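Local coordinates for protein AxyAgu115A (Amphibacillus xylanus NBRC 15112, PDB 6NPS) that probably hydrolyses alpha-linked glucuronic acid side groups of glucuronoxylan, as a family GH115 alpha-glucuronidase, at residues L21-E25 with V65-T69; E458-F463 with Y485-W489; N477-K481 with E818-G822; V527-V533 with N588-Y593; L751-G757 with V771-N777. The protein carries 3 engineered substitutions. One frame throughout, in Å; residues are numbered along the deposited sequence. Where two conformers were deposited one is given.

Interaction 1: L21-E25 with V65-T69; sequences LFYQE and VLYGT
Val65 sets its branched side chain against the ring of Phe22, and the geometry shows which part does the touching. CB of Val65 lies over one face of the Phe22 ring, displaced toward the rim, 4.1 Å from the centroid and 17° off the normal, a CH-pi contact. Its CG1 comes 3.6 Å from Phe22 CE2, while CG2 turns to the end of Leu21. Phe22 CG stands anti to its own carbonyl carbon (chi1 -78°), which lays the ring flat along the valine.

Tyr67 meets the edge of that Phe22 ring with CE1, 4.1 Å from Phe22 CD2, and the same CE1 lies 3.3 Å from Tyr23 O. Tyr23 CB packs on Leu66 CD2 at 3.5 Å, and Tyr23 OH is hydrogen-bonded to Arg57.

The backbones pair parallel only at Phe22 and Val65. Val65 N donates to Leu21 O over 2.9 Å in a nearly straight bond (171°), whereas Tyr23 N to Val65 O is weak. Beyond it the 21-25 chain leaves the strand, Glu25 CA lying 8.2 Å from Gly68 CA, and water takes over: one molecule links Tyr23 O and Tyr67 N, a second Glu25 OE2 and Tyr67 O. Glu25 OE2 is also hydrogen-bonded to Ser73, and OE1 to Leu75 N. This is parallel pairing of strands 20-23 and 64-69, with helices 30-47 and 74-81 packed against them, in the N-terminal alpha/beta part of the chain.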
# COMPACT_ATOMS: atom_id res chain seq x y z
N LEU A 21 41.48 -38.80 44.85
CA LEU A 21 41.88 -38.66 43.46
C LEU A 21 42.79 -37.45 43.24
O LEU A 21 43.82 -37.56 42.56
CB LEU A 21 40.64 -38.54 42.58
CG LEU A 21 40.97 -38.29 41.11
CD1 LEU A 21 41.74 -39.53 40.55
CD2 LEU A 21 39.67 -38.03 40.36
N PHE A 22 42.40 -36.29 43.76
CA PHE A 22 43.09 -35.03 43.52
C PHE A 22 43.98 -34.70 44.70
O PHE A 22 43.62 -34.94 45.86
CB PHE A 22 42.13 -33.86 43.30
CG PHE A 22 41.50 -33.83 41.94
CD1 PHE A 22 40.48 -34.68 41.63
CD2 PHE A 22 41.96 -32.94 40.96
CE1 PHE A 22 39.88 -34.66 40.38
CE2 PHE A 22 41.36 -32.92 39.70
CZ PHE A 22 40.34 -33.80 39.41
N TYR A 23 45.14 -34.13 44.40
CA TYR A 23 46.08 -33.68 45.42
C TYR A 23 45.97 -32.17 45.54
O TYR A 23 45.83 -31.48 44.53
CB TYR A 23 47.49 -34.09 45.03
CG TYR A 23 48.55 -33.61 46.02
CD1 TYR A 23 48.49 -33.99 47.35
CD2 TYR A 23 49.57 -32.77 45.61
CE1 TYR A 23 49.45 -33.55 48.28
CE2 TYR A 23 50.56 -32.33 46.53
CZ TYR A 23 50.48 -32.72 47.85
OH TYR A 23 51.44 -32.28 48.73
N GLN A 24 46.00 -31.66 46.76
CA GLN A 24 45.78 -30.23 46.99
C GLN A 24 46.99 -29.64 47.71
O GLN A 24 47.46 -30.21 48.71
CB GLN A 24 44.51 -30.02 47.81
CG GLN A 24 43.79 -28.72 47.56
CD GLN A 24 42.38 -28.72 48.15
OE1 GLN A 24 42.21 -28.54 49.36
NE2 GLN A 24 41.37 -28.93 47.30
N GLU A 25 47.49 -28.51 47.22
CA GLU A 25 48.63 -27.86 47.86
C GLU A 25 48.21 -26.54 48.47
O GLU A 25 47.46 -25.76 47.87
CB GLU A 25 49.78 -27.63 46.86
CG GLU A 25 50.51 -28.89 46.43
CD GLU A 25 51.67 -28.60 45.47
OE1 GLU A 25 52.84 -28.91 45.82
OE2 GLU A 25 51.40 -28.08 44.36
N VAL A 65 45.57 -37.34 40.23
CA VAL A 65 45.64 -36.16 39.38
C VAL A 65 46.44 -35.12 40.17
O VAL A 65 46.08 -34.79 41.30
CB VAL A 65 44.24 -35.63 39.03
CG1 VAL A 65 44.35 -34.29 38.32
CG2 VAL A 65 43.43 -36.66 38.16
N LEU A 66 47.55 -34.67 39.59
CA LEU A 66 48.47 -33.74 40.26
C LEU A 66 48.55 -32.48 39.40
O LEU A 66 49.05 -32.53 38.28
CB LEU A 66 49.86 -34.36 40.44
CG LEU A 66 49.94 -35.73 41.13
CD1 LEU A 66 51.37 -36.28 41.16
CD2 LEU A 66 49.40 -35.65 42.53
N TYR A 67 48.02 -31.37 39.92
CA TYR A 67 47.94 -30.13 39.17
C TYR A 67 48.64 -29.00 39.92
O TYR A 67 48.84 -29.06 41.14
CB TYR A 67 46.49 -29.76 38.89
CG TYR A 67 45.73 -29.30 40.12
CD1 TYR A 67 45.04 -30.21 40.92
CD2 TYR A 67 45.73 -27.94 40.50
CE1 TYR A 67 44.37 -29.80 42.05
CE2 TYR A 67 45.06 -27.52 41.64
CZ TYR A 67 44.38 -28.45 42.40
OH TYR A 67 43.70 -28.04 43.52
N GLY A 68 49.01 -27.96 39.19
CA GLY A 68 49.71 -26.86 39.82
C GLY A 68 50.13 -25.83 38.79
O GLY A 68 50.06 -26.06 37.58
N THR A 69 50.55 -24.68 39.32
CA THR A 69 51.11 -23.57 38.56
C THR A 69 52.60 -23.50 38.86
O THR A 69 53.00 -23.54 40.03
CB THR A 69 50.45 -22.24 38.95
OG1 THR A 69 49.03 -22.35 38.85
CG2 THR A 69 50.92 -21.09 38.04
O HOH W 1 47.98 -31.06 42.80
O HOH W 2 49.22 -27.24 43.10

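Interaction 2: E458-F463 with Y485-W489; sequences ELPLSF and YTKQW
Two helices within the GH115 family region, whose clan is the TIM barrel, pack here at a steep angle: the short axes of 458-463 and 485-489 approach to 11.0 Å, with 113° between their directions. Aromatic side chains fill that spacing. Leu459 presses CD1 onto one face of the Trp489 indole, 3.6 Å from the centroid of the five-membered ring, a CH-pi contact. Trp489 CG is anti to the backbone N (chi1 -174°), which carries the indole across to the other helix.

At the indole edge NE1 makes a weak hydrogen bond to Ser462 OG, 3.2 Å long. That hydroxyl in turn donates to Glu458 O, which also accepts from Ser462 N, the two donors arriving from opposite faces of the carbonyl plane. The serine hydroxyl thus gives a good bond to Glu458 O and takes only a weak one from the indole.

Phe463 and Tyr485 form a T-shaped pair: the edge of Phe463 points at the face of Tyr485, planes 73° apart, with Phe463 CD1 3.7 Å above the ring centre. The Tyr485 hydroxyl bonds to Asp466, about one turn beyond Phe463 on helix 458-469. Around this buried pairing, helix 428-440 touches Phe463 and Thr486, while helix 500-519 packs against Thr486 and Trp489.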
# COMPACT_ATOMS: atom_id res chain seq x y z
N GLU A 458 25.75 -19.24 21.81
CA GLU A 458 26.80 -20.16 22.25
C GLU A 458 27.61 -20.71 21.08
O GLU A 458 28.83 -20.83 21.19
CB GLU A 458 26.21 -21.31 23.07
CG GLU A 458 25.55 -20.90 24.39
CD GLU A 458 24.08 -20.47 24.22
OE1 GLU A 458 23.56 -20.50 23.08
OE2 GLU A 458 23.45 -20.10 25.24
N LEU A 459 26.97 -21.04 19.94
CA LEU A 459 27.78 -21.55 18.82
C LEU A 459 28.72 -20.48 18.27
O LEU A 459 29.93 -20.75 18.17
CB LEU A 459 26.86 -22.11 17.72
CG LEU A 459 27.57 -22.46 16.41
CD1 LEU A 459 28.43 -23.69 16.65
CD2 LEU A 459 26.59 -22.75 15.28
N PRO A 460 28.27 -19.28 17.89
CA PRO A 460 29.23 -18.31 17.35
C PRO A 460 30.22 -17.77 18.39
O PRO A 460 31.35 -17.43 18.03
CB PRO A 460 28.34 -17.20 16.77
CG PRO A 460 27.07 -17.31 17.49
CD PRO A 460 26.89 -18.79 17.84
N LEU A 461 29.84 -17.73 19.67
CA LEU A 461 30.81 -17.35 20.71
C LEU A 461 31.89 -18.42 20.87
O LEU A 461 33.07 -18.11 21.02
CB LEU A 461 30.08 -17.10 22.05
CG LEU A 461 31.02 -16.80 23.25
CD1 LEU A 461 31.83 -15.53 22.95
CD2 LEU A 461 30.23 -16.67 24.57
N SER A 462 31.49 -19.70 20.86
CA SER A 462 32.48 -20.77 20.93
C SER A 462 33.46 -20.66 19.76
O SER A 462 34.68 -20.78 19.93
CB SER A 462 31.76 -22.14 20.93
OG SER A 462 30.97 -22.39 22.09
N PHE A 463 32.92 -20.40 18.55
CA PHE A 463 33.75 -20.29 17.36
C PHE A 463 34.71 -19.11 17.46
O PHE A 463 35.90 -19.23 17.14
CB PHE A 463 32.85 -20.16 16.11
CG PHE A 463 33.66 -20.00 14.85
CD1 PHE A 463 34.45 -21.04 14.41
CD2 PHE A 463 33.70 -18.78 14.17
CE1 PHE A 463 35.27 -20.91 13.30
CE2 PHE A 463 34.51 -18.64 13.02
CZ PHE A 463 35.30 -19.71 12.60
N TYR A 485 33.81 -27.21 11.91
CA TYR A 485 33.71 -26.69 13.28
C TYR A 485 32.33 -26.97 13.85
O TYR A 485 32.20 -27.45 14.99
CB TYR A 485 33.96 -25.17 13.34
CG TYR A 485 33.92 -24.71 14.80
CD1 TYR A 485 35.06 -24.74 15.56
CD2 TYR A 485 32.71 -24.31 15.41
CE1 TYR A 485 35.05 -24.35 16.93
CE2 TYR A 485 32.67 -23.93 16.74
CZ TYR A 485 33.84 -23.95 17.49
OH TYR A 485 33.81 -23.58 18.81
N THR A 486 31.29 -26.70 13.06
CA THR A 486 29.92 -26.89 13.54
C THR A 486 29.71 -28.34 13.93
O THR A 486 29.19 -28.64 15.01
CB THR A 486 28.93 -26.44 12.47
OG1 THR A 486 29.25 -25.09 12.11
CG2 THR A 486 27.46 -26.46 12.95
N LYS A 487 30.18 -29.27 13.07
CA LYS A 487 29.96 -30.67 13.37
C LYS A 487 30.71 -31.08 14.61
O LYS A 487 30.22 -31.88 15.41
CB LYS A 487 30.38 -31.54 12.18
CG LYS A 487 29.50 -31.26 10.96
CD LYS A 487 29.93 -32.18 9.80
CE LYS A 487 28.78 -32.34 8.80
NZ LYS A 487 28.96 -31.58 7.54
N GLN A 488 31.94 -30.58 14.79
CA GLN A 488 32.66 -30.86 16.02
C GLN A 488 31.95 -30.25 17.23
O GLN A 488 31.97 -30.84 18.34
CB GLN A 488 34.10 -30.34 15.93
CG GLN A 488 34.94 -31.27 15.05
CD GLN A 488 36.36 -30.81 14.80
OE1 GLN A 488 37.06 -30.35 15.71
NE2 GLN A 488 36.81 -30.95 13.55
N TRP A 489 31.35 -29.08 17.06
CA TRP A 489 30.63 -28.48 18.17
C TRP A 489 29.39 -29.30 18.52
O TRP A 489 29.07 -29.48 19.69
CB TRP A 489 30.26 -27.04 17.80
CG TRP A 489 29.64 -26.22 18.87
CD1 TRP A 489 30.30 -25.40 19.79
CD2 TRP A 489 28.24 -26.04 19.11
NE1 TRP A 489 29.38 -24.76 20.59
CE2 TRP A 489 28.11 -25.13 20.20
CE3 TRP A 489 27.07 -26.57 18.51
CZ2 TRP A 489 26.86 -24.74 20.70
CZ3 TRP A 489 25.83 -26.20 19.02
CH2 TRP A 489 25.73 -25.29 20.11

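Interaction 3: N477-K481 with E818-G822; sequences NAINK and EVLDG
Asn480 carries the polar, gripping half of this contact, using both ends of its amide against the backbone near the end of strand 814-821. ND2 donates to Val819 O at 3.0 Å, almost straight at 172° and with the acceptor in the amide plane. OD1 receives Asp821 N at 2.8 Å, the donor standing above the carbonyl plane. Asn480 CG is anti to its carbonyl carbon (chi1 -66°), which points the amide at the strand. There it lies stacked on the Asp821 carboxylate, planes only 4° apart, with Asn480 CG 3.5 Å from Asp821 OD2.

The apolar half is small: Ile479 CD1 touches Leu820 CD2 at 3.7 Å and Glu818 CB at 3.8 Å, and Trp432 of helix 428-440 adds to the packing on Ile479 and Leu820. The looser side lies toward the exposed Asp821, where a water donates to both Asn480 OD1 and Asp821 O.

With an alanine here, Val819 O and Asp821 N would probably lose their mates across the contact, and the type II turn 478-481 could drift from the strand. A turn of the GH115 family region is thus bonded to a strand of the C-terminal domain family region. The chemistry implies a mixed join: two amide bonds, only one of them straight and in plane, combine with a small apolar patch at Ile479, and water lies at the exposed side.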
# COMPACT_ATOMS: atom_id res chain seq x y z
N ASN A 477 44.43 -20.31 7.29
CA ASN A 477 44.89 -21.51 6.60
C ASN A 477 43.84 -22.61 6.56
O ASN A 477 44.04 -23.62 5.89
CB ASN A 477 46.18 -22.06 7.24
CG ASN A 477 46.97 -23.03 6.33
OD1 ASN A 477 46.93 -22.92 5.09
ND2 ASN A 477 47.69 -23.96 6.94
N ALA A 478 42.72 -22.43 7.26
CA ALA A 478 41.67 -23.43 7.30
C ALA A 478 40.42 -22.91 6.60
O ALA A 478 39.38 -22.73 7.23
CB ALA A 478 41.35 -23.80 8.75
N ILE A 479 40.53 -22.62 5.31
CA ILE A 479 39.36 -22.13 4.58
C ILE A 479 38.29 -23.23 4.49
O ILE A 479 38.59 -24.43 4.43
CB ILE A 479 39.80 -21.65 3.18
CG1 ILE A 479 38.63 -20.96 2.46
CG2 ILE A 479 40.30 -22.82 2.37
CD1 ILE A 479 39.11 -19.99 1.41
N ASN A 480 37.03 -22.82 4.49
CA ASN A 480 35.90 -23.75 4.35
C ASN A 480 35.93 -24.85 5.42
O ASN A 480 35.64 -26.03 5.15
CB ASN A 480 35.86 -24.33 2.94
CG ASN A 480 35.55 -23.26 1.89
OD1 ASN A 480 34.69 -22.39 2.11
ND2 ASN A 480 36.30 -23.25 0.78
N LYS A 481 36.25 -24.49 6.66
CA LYS A 481 36.19 -25.47 7.75
C LYS A 481 35.16 -25.12 8.82
O LYS A 481 35.13 -25.79 9.87
CB LYS A 481 37.58 -25.64 8.38
CG LYS A 481 38.59 -26.26 7.41
CD LYS A 481 38.99 -27.68 7.83
CE LYS A 481 39.58 -28.50 6.66
NZ LYS A 481 38.63 -29.45 5.99
N GLU A 818 39.39 -17.59 -4.25
CA GLU A 818 38.93 -18.80 -3.59
C GLU A 818 37.41 -18.78 -3.48
O GLU A 818 36.81 -17.71 -3.26
CB GLU A 818 39.52 -18.91 -2.17
CG GLU A 818 41.02 -19.07 -2.12
CD GLU A 818 41.45 -20.53 -2.16
OE1 GLU A 818 40.57 -21.40 -2.34
OE2 GLU A 818 42.66 -20.79 -2.01
N VAL A 819 36.78 -19.95 -3.56
CA VAL A 819 35.34 -20.05 -3.33
C VAL A 819 35.12 -20.26 -1.85
O VAL A 819 35.68 -21.21 -1.27
CB VAL A 819 34.71 -21.20 -4.13
CG1 VAL A 819 33.16 -21.30 -3.84
CG2 VAL A 819 34.98 -21.05 -5.66
N LEU A 820 34.32 -19.39 -1.24
CA LEU A 820 33.88 -19.52 0.15
C LEU A 820 32.54 -20.25 0.12
O LEU A 820 31.52 -19.65 -0.21
CB LEU A 820 33.76 -18.14 0.81
CG LEU A 820 35.08 -17.35 0.92
CD1 LEU A 820 34.86 -15.91 1.48
CD2 LEU A 820 36.00 -18.09 1.83
N ASP A 821 32.55 -21.54 0.47
CA ASP A 821 31.34 -22.35 0.43
C ASP A 821 30.29 -21.78 1.35
O ASP A 821 30.59 -21.37 2.48
CB ASP A 821 31.64 -23.79 0.85
CG ASP A 821 32.70 -24.47 -0.03
OD1 ASP A 821 32.91 -24.02 -1.18
OD2 ASP A 821 33.31 -25.46 0.45
N GLY A 822 29.04 -21.73 0.87
CA GLY A 822 27.92 -21.31 1.70
C GLY A 822 27.92 -19.85 2.09
O GLY A 822 27.05 -19.43 2.85
O HOH W 3 32.93 -20.58 3.57

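Interaction 4: V527-V533 with N588-Y593; sequences VDVYHPV and NGKNKY
Val527 and Pro532 bring an irregular chain alongside one side of helix 588-593, with Val527 CA 5.1 Å from Gly589 CA and Pro532 CA 5.3 Å from Lys590 CA. Asp528 turns with positive phi (68°), and Val529 and Tyr530 then stand off from the helix. Val527 CG2 rests 3.6 Å from Gly589 CA, and Val527 CB lies against Asn588 OD1. The Asn588 amide nitrogen bonds elsewhere, to Val654 O.

The charged contact lies next to the valine. Lys592 NZ and Asp528 OD2 form a salt bridge of 2.7 Å, the ammonium meeting the oxygen nearly along its C-O axis. Lys592 runs extended from CA to CE and bends only at its last torsion (-99°), which turns NZ onto the carboxylate. The other oxygen, Asp528 OD1, takes a water that also donates to Gly589 O, so each carboxylate oxygen is tied to the helix, one directly and one through solvent.

The apolar contact is at the far end. Pro532 CB packs on Tyr593 CB at 3.8 Å, and Val533 CG1 sits over one face of the Tyr593 ring, 4.0 Å from its centroid and 26° off the normal, a CH-pi contact. Val533 N donates to His531 ND1, which constrains the local turn of the chain. His531 O and N are held by Thr538 and Glu537 at the start of helix 537-558. In fold terms, the interhelical loop between 500-519 and 537-558 packs against the side of the long helix 564-596.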
# COMPACT_ATOMS: atom_id res chain seq x y z
N VAL A 527 6.98 -7.80 5.82
CA VAL A 527 6.28 -8.21 4.62
C VAL A 527 6.93 -7.56 3.40
O VAL A 527 7.43 -6.43 3.46
CB VAL A 527 4.79 -7.83 4.77
CG1 VAL A 527 4.64 -6.33 4.71
CG2 VAL A 527 3.99 -8.51 3.70
N ASP A 528 7.01 -8.32 2.30
CA ASP A 528 7.53 -7.80 1.04
C ASP A 528 9.03 -7.50 1.08
O ASP A 528 9.54 -6.79 0.22
CB ASP A 528 6.76 -6.55 0.58
CG ASP A 528 5.29 -6.86 0.25
OD1 ASP A 528 4.99 -7.99 -0.20
OD2 ASP A 528 4.43 -5.96 0.43
N VAL A 529 9.77 -8.01 2.06
CA VAL A 529 11.22 -8.04 1.90
C VAL A 529 11.58 -8.98 0.77
O VAL A 529 12.21 -8.60 -0.22
CB VAL A 529 11.89 -8.42 3.24
CG1 VAL A 529 13.38 -8.68 3.05
CG2 VAL A 529 11.60 -7.26 4.30
N TYR A 530 11.14 -10.22 0.89
CA TYR A 530 11.16 -11.17 -0.22
C TYR A 530 9.93 -10.94 -1.11
O TYR A 530 8.85 -10.59 -0.62
CB TYR A 530 11.12 -12.61 0.28
CG TYR A 530 12.37 -13.04 1.01
CD1 TYR A 530 12.60 -12.65 2.33
CD2 TYR A 530 13.32 -13.87 0.36
CE1 TYR A 530 13.76 -13.03 3.00
CE2 TYR A 530 14.47 -14.28 1.02
CZ TYR A 530 14.68 -13.86 2.34
OH TYR A 530 15.81 -14.24 3.02
N HIS A 531 10.10 -11.10 -2.41
CA HIS A 531 8.95 -10.85 -3.27
C HIS A 531 7.96 -12.00 -3.12
O HIS A 531 8.36 -13.16 -3.03
CB HIS A 531 9.38 -10.71 -4.73
CG HIS A 531 8.34 -10.04 -5.57
ND1 HIS A 531 7.31 -10.75 -6.15
CD2 HIS A 531 8.10 -8.74 -5.84
CE1 HIS A 531 6.50 -9.91 -6.78
NE2 HIS A 531 6.96 -8.69 -6.61
N PRO A 532 6.66 -11.72 -3.08
CA PRO A 532 5.67 -12.79 -2.89
C PRO A 532 5.70 -13.86 -3.99
O PRO A 532 5.38 -15.02 -3.69
CB PRO A 532 4.32 -12.05 -2.88
CG PRO A 532 4.65 -10.69 -2.65
CD PRO A 532 6.03 -10.41 -3.18
N VAL A 533 6.05 -13.51 -5.24
CA VAL A 533 6.00 -14.50 -6.33
C VAL A 533 7.30 -14.60 -7.16
O VAL A 533 7.63 -15.69 -7.64
CB VAL A 533 4.81 -14.25 -7.29
CG1 VAL A 533 3.45 -14.46 -6.60
CG2 VAL A 533 4.86 -12.87 -7.99
N ASN A 588 2.61 -13.85 5.24
CA ASN A 588 1.91 -12.58 5.19
C ASN A 588 2.07 -11.92 3.82
O ASN A 588 1.13 -11.28 3.31
CB ASN A 588 2.43 -11.67 6.34
CG ASN A 588 1.66 -10.36 6.48
OD1 ASN A 588 2.23 -9.37 6.96
ND2 ASN A 588 0.37 -10.35 6.14
N GLY A 589 3.27 -12.02 3.24
CA GLY A 589 3.46 -11.52 1.88
C GLY A 589 2.57 -12.23 0.86
O GLY A 589 1.97 -11.58 0.01
N LYS A 590 2.45 -13.55 0.94
CA LYS A 590 1.53 -14.26 0.04
C LYS A 590 0.09 -13.86 0.30
O LYS A 590 -0.68 -13.66 -0.65
CB LYS A 590 1.70 -15.77 0.18
CG LYS A 590 3.08 -16.29 -0.27
CD LYS A 590 3.18 -17.80 -0.01
CE LYS A 590 2.09 -18.50 -0.72
NZ LYS A 590 2.68 -19.59 -1.50
N ASN A 591 -0.28 -13.69 1.59
CA ASN A 591 -1.64 -13.31 1.97
C ASN A 591 -2.01 -11.97 1.36
O ASN A 591 -3.07 -11.82 0.73
CB ASN A 591 -1.74 -13.26 3.50
CG ASN A 591 -2.94 -12.44 3.99
OD1 ASN A 591 -2.76 -11.36 4.60
ND2 ASN A 591 -4.16 -12.91 3.70
N LYS A 592 -1.15 -10.98 1.57
CA LYS A 592 -1.40 -9.64 1.05
C LYS A 592 -1.50 -9.65 -0.48
O LYS A 592 -2.34 -8.95 -1.05
CB LYS A 592 -0.27 -8.73 1.50
CG LYS A 592 -0.34 -7.28 1.05
CD LYS A 592 0.84 -6.50 1.68
CE LYS A 592 0.93 -5.05 1.21
NZ LYS A 592 1.96 -4.89 0.14
N TYR A 593 -0.60 -10.37 -1.15
CA TYR A 593 -0.58 -10.37 -2.61
C TYR A 593 -1.84 -11.04 -3.18
O TYR A 593 -2.44 -10.55 -4.15
CB TYR A 593 0.69 -11.09 -3.09
CG TYR A 593 0.81 -11.27 -4.60
CD1 TYR A 593 1.47 -10.32 -5.38
CD2 TYR A 593 0.26 -12.37 -5.23
CE1 TYR A 593 1.61 -10.49 -6.77
CE2 TYR A 593 0.37 -12.54 -6.63
CZ TYR A 593 1.04 -11.59 -7.39
OH TYR A 593 1.15 -11.75 -8.75
O HOH W 4 2.59 -8.80 -0.68

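Interaction 5: L751-G757 with V771-N777; sequences LADQAEG and VVPVVNN
Asn776 N donates to Asp753 O at 2.8 Å, opening the paired end of an antiparallel beta hairpin, made of strands 754-763 and 766-775, within a mixed sheet. The short axes of 754-757 and 771-775 run 4.6 Å apart at 165°.

Backbone hydrogen bonds come first. Ala755 with Val774 and Gly757 with Val772 are hydrogen-bonded pairs, each with two bonds, among them Val774 N to Ala755 O and Val772 N to Gly757 O, both 2.8 Å. Gln754 with Val775 and Glu756 with Pro773 are non-hydrogen-bonded pairs, where the chains also make CA-H...O contacts, such as Gln754 CA to Val774 O. Proline has no N-H to give, and its position in such a pair costs no bond across the hairpin.

Apolar contacts fall on the face of Ala755 and Val774: Leu751 CD2 meets Val774 CG1 at 3.8 Å, and Trp722 touches both residues.

Polar side chains finish the account. The carboxylate end of the extended Glu756 lies against a Val771 methyl, CD 3.5 Å from CG1. Asn776 CG is anti to the backbone N (chi1 -155°); ND2 donates to Leu751 O at 2.8 Å, tilted 34° from the carbonyl plane, and OD1 is bonded to Arg748. Replacing Asn776 with a leucine would probably leave Leu751 O without this donor and Arg748 without one of its acceptors. The Asp753 carboxylate and Asn777 amide stack, and a water accepts from Gln754 NE2 and Asn777 ND2.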
# COMPACT_ATOMS: atom_id res chain seq x y z
N LEU A 751 12.24 -32.14 -31.36
CA LEU A 751 11.81 -30.75 -31.43
C LEU A 751 12.92 -29.86 -31.97
O LEU A 751 14.08 -29.95 -31.53
CB LEU A 751 11.40 -30.30 -30.04
CG LEU A 751 10.66 -28.99 -29.78
CD1 LEU A 751 9.30 -29.09 -30.42
CD2 LEU A 751 10.53 -28.82 -28.29
N ALA A 752 12.56 -28.97 -32.89
CA ALA A 752 13.52 -28.04 -33.49
C ALA A 752 14.15 -27.14 -32.44
O ALA A 752 13.66 -27.01 -31.31
CB ALA A 752 12.83 -27.18 -34.56
N ASP A 753 15.25 -26.50 -32.82
CA ASP A 753 16.00 -25.68 -31.87
C ASP A 753 15.16 -24.57 -31.27
O ASP A 753 15.33 -24.25 -30.09
CB ASP A 753 17.24 -25.10 -32.56
CG ASP A 753 18.36 -26.13 -32.73
OD1 ASP A 753 19.30 -25.84 -33.49
OD2 ASP A 753 18.31 -27.20 -32.09
N GLN A 754 14.24 -23.98 -32.04
CA GLN A 754 13.31 -23.01 -31.48
C GLN A 754 11.90 -23.34 -31.93
O GLN A 754 11.66 -23.60 -33.11
CB GLN A 754 13.69 -21.59 -31.86
CG GLN A 754 14.88 -21.11 -31.04
CD GLN A 754 15.44 -19.79 -31.52
OE1 GLN A 754 14.73 -19.00 -32.15
NE2 GLN A 754 16.71 -19.55 -31.22
N ALA A 755 10.96 -23.34 -30.98
CA ALA A 755 9.57 -23.62 -31.31
C ALA A 755 8.70 -22.78 -30.40
O ALA A 755 9.16 -22.29 -29.36
CB ALA A 755 9.25 -25.11 -31.15
N GLU A 756 7.45 -22.58 -30.79
CA GLU A 756 6.55 -21.86 -29.90
C GLU A 756 5.17 -22.48 -29.97
O GLU A 756 4.64 -22.71 -31.06
CB GLU A 756 6.50 -20.38 -30.28
CG GLU A 756 5.59 -19.55 -29.38
CD GLU A 756 5.52 -18.12 -29.84
OE1 GLU A 756 6.51 -17.39 -29.61
OE2 GLU A 756 4.49 -17.72 -30.44
N GLY A 757 4.59 -22.79 -28.80
CA GLY A 757 3.26 -23.35 -28.74
C GLY A 757 2.35 -22.44 -27.92
O GLY A 757 2.79 -21.48 -27.27
N VAL A 771 1.53 -18.34 -23.87
CA VAL A 771 2.47 -18.56 -24.97
C VAL A 771 3.70 -19.25 -24.41
O VAL A 771 4.27 -18.80 -23.42
CB VAL A 771 2.85 -17.25 -25.67
CG1 VAL A 771 3.84 -17.57 -26.83
CG2 VAL A 771 1.57 -16.59 -26.22
N VAL A 772 4.09 -20.35 -25.05
CA VAL A 772 5.16 -21.19 -24.52
C VAL A 772 6.27 -21.28 -25.56
O VAL A 772 6.27 -22.18 -26.41
CB VAL A 772 4.63 -22.58 -24.13
CG1 VAL A 772 5.74 -23.45 -23.45
CG2 VAL A 772 3.41 -22.44 -23.19
N PRO A 773 7.25 -20.38 -25.53
CA PRO A 773 8.41 -20.51 -26.42
C PRO A 773 9.43 -21.47 -25.83
O PRO A 773 9.60 -21.57 -24.61
CB PRO A 773 8.95 -19.08 -26.48
CG PRO A 773 8.65 -18.53 -25.09
CD PRO A 773 7.34 -19.18 -24.65
N VAL A 774 10.12 -22.19 -26.70
CA VAL A 774 11.01 -23.26 -26.28
C VAL A 774 12.36 -23.09 -26.97
O VAL A 774 12.40 -22.83 -28.18
CB VAL A 774 10.42 -24.66 -26.61
CG1 VAL A 774 11.43 -25.76 -26.22
CG2 VAL A 774 9.11 -24.87 -25.87
N VAL A 775 13.44 -23.27 -26.23
CA VAL A 775 14.78 -23.42 -26.80
C VAL A 775 15.21 -24.87 -26.59
O VAL A 775 15.16 -25.40 -25.47
CB VAL A 775 15.77 -22.42 -26.17
CG1 VAL A 775 17.21 -22.81 -26.51
CG2 VAL A 775 15.45 -20.98 -26.62
N ASN A 776 15.59 -25.55 -27.67
CA ASN A 776 15.98 -26.95 -27.58
C ASN A 776 17.40 -27.17 -28.10
O ASN A 776 17.82 -28.32 -28.24
CB ASN A 776 14.97 -27.80 -28.36
CG ASN A 776 14.90 -29.23 -27.88
OD1 ASN A 776 14.93 -29.51 -26.68
ND2 ASN A 776 14.85 -30.16 -28.82
N ASN A 777 18.07 -26.10 -28.49
CA ASN A 777 19.49 -26.08 -28.75
C ASN A 777 20.21 -26.27 -27.43
O ASN A 777 20.04 -25.45 -26.52
CB ASN A 777 19.83 -24.71 -29.35
CG ASN A 777 21.15 -24.68 -30.02
OD1 ASN A 777 22.00 -25.53 -29.76
ND2 ASN A 777 21.35 -23.70 -30.90
O HOH W 5 19.13 -21.57 -30.95

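From the N terminus, interaction 1 is the first to close, joining 21-25 to 65-69 across a loop that holds helix 30-47, before any other contact opens. Interaction 2 then pairs helices 458-469 and 482-494 of the GH115 family region. Interaction 3 starts inside that span, at 477-481, and closes only at 818-822, so the two cross, their centres about 16 Å apart. It ties the GH115 family region to the C-terminal one. Nested within its long loop lie interaction 4, in the helical region, and interaction 5, in a beta hairpin; they follow in series, centres about 32 Å apart. Interactions 1 and 5 are about 80 Å apart between centres, on opposite sides of the chain's centre.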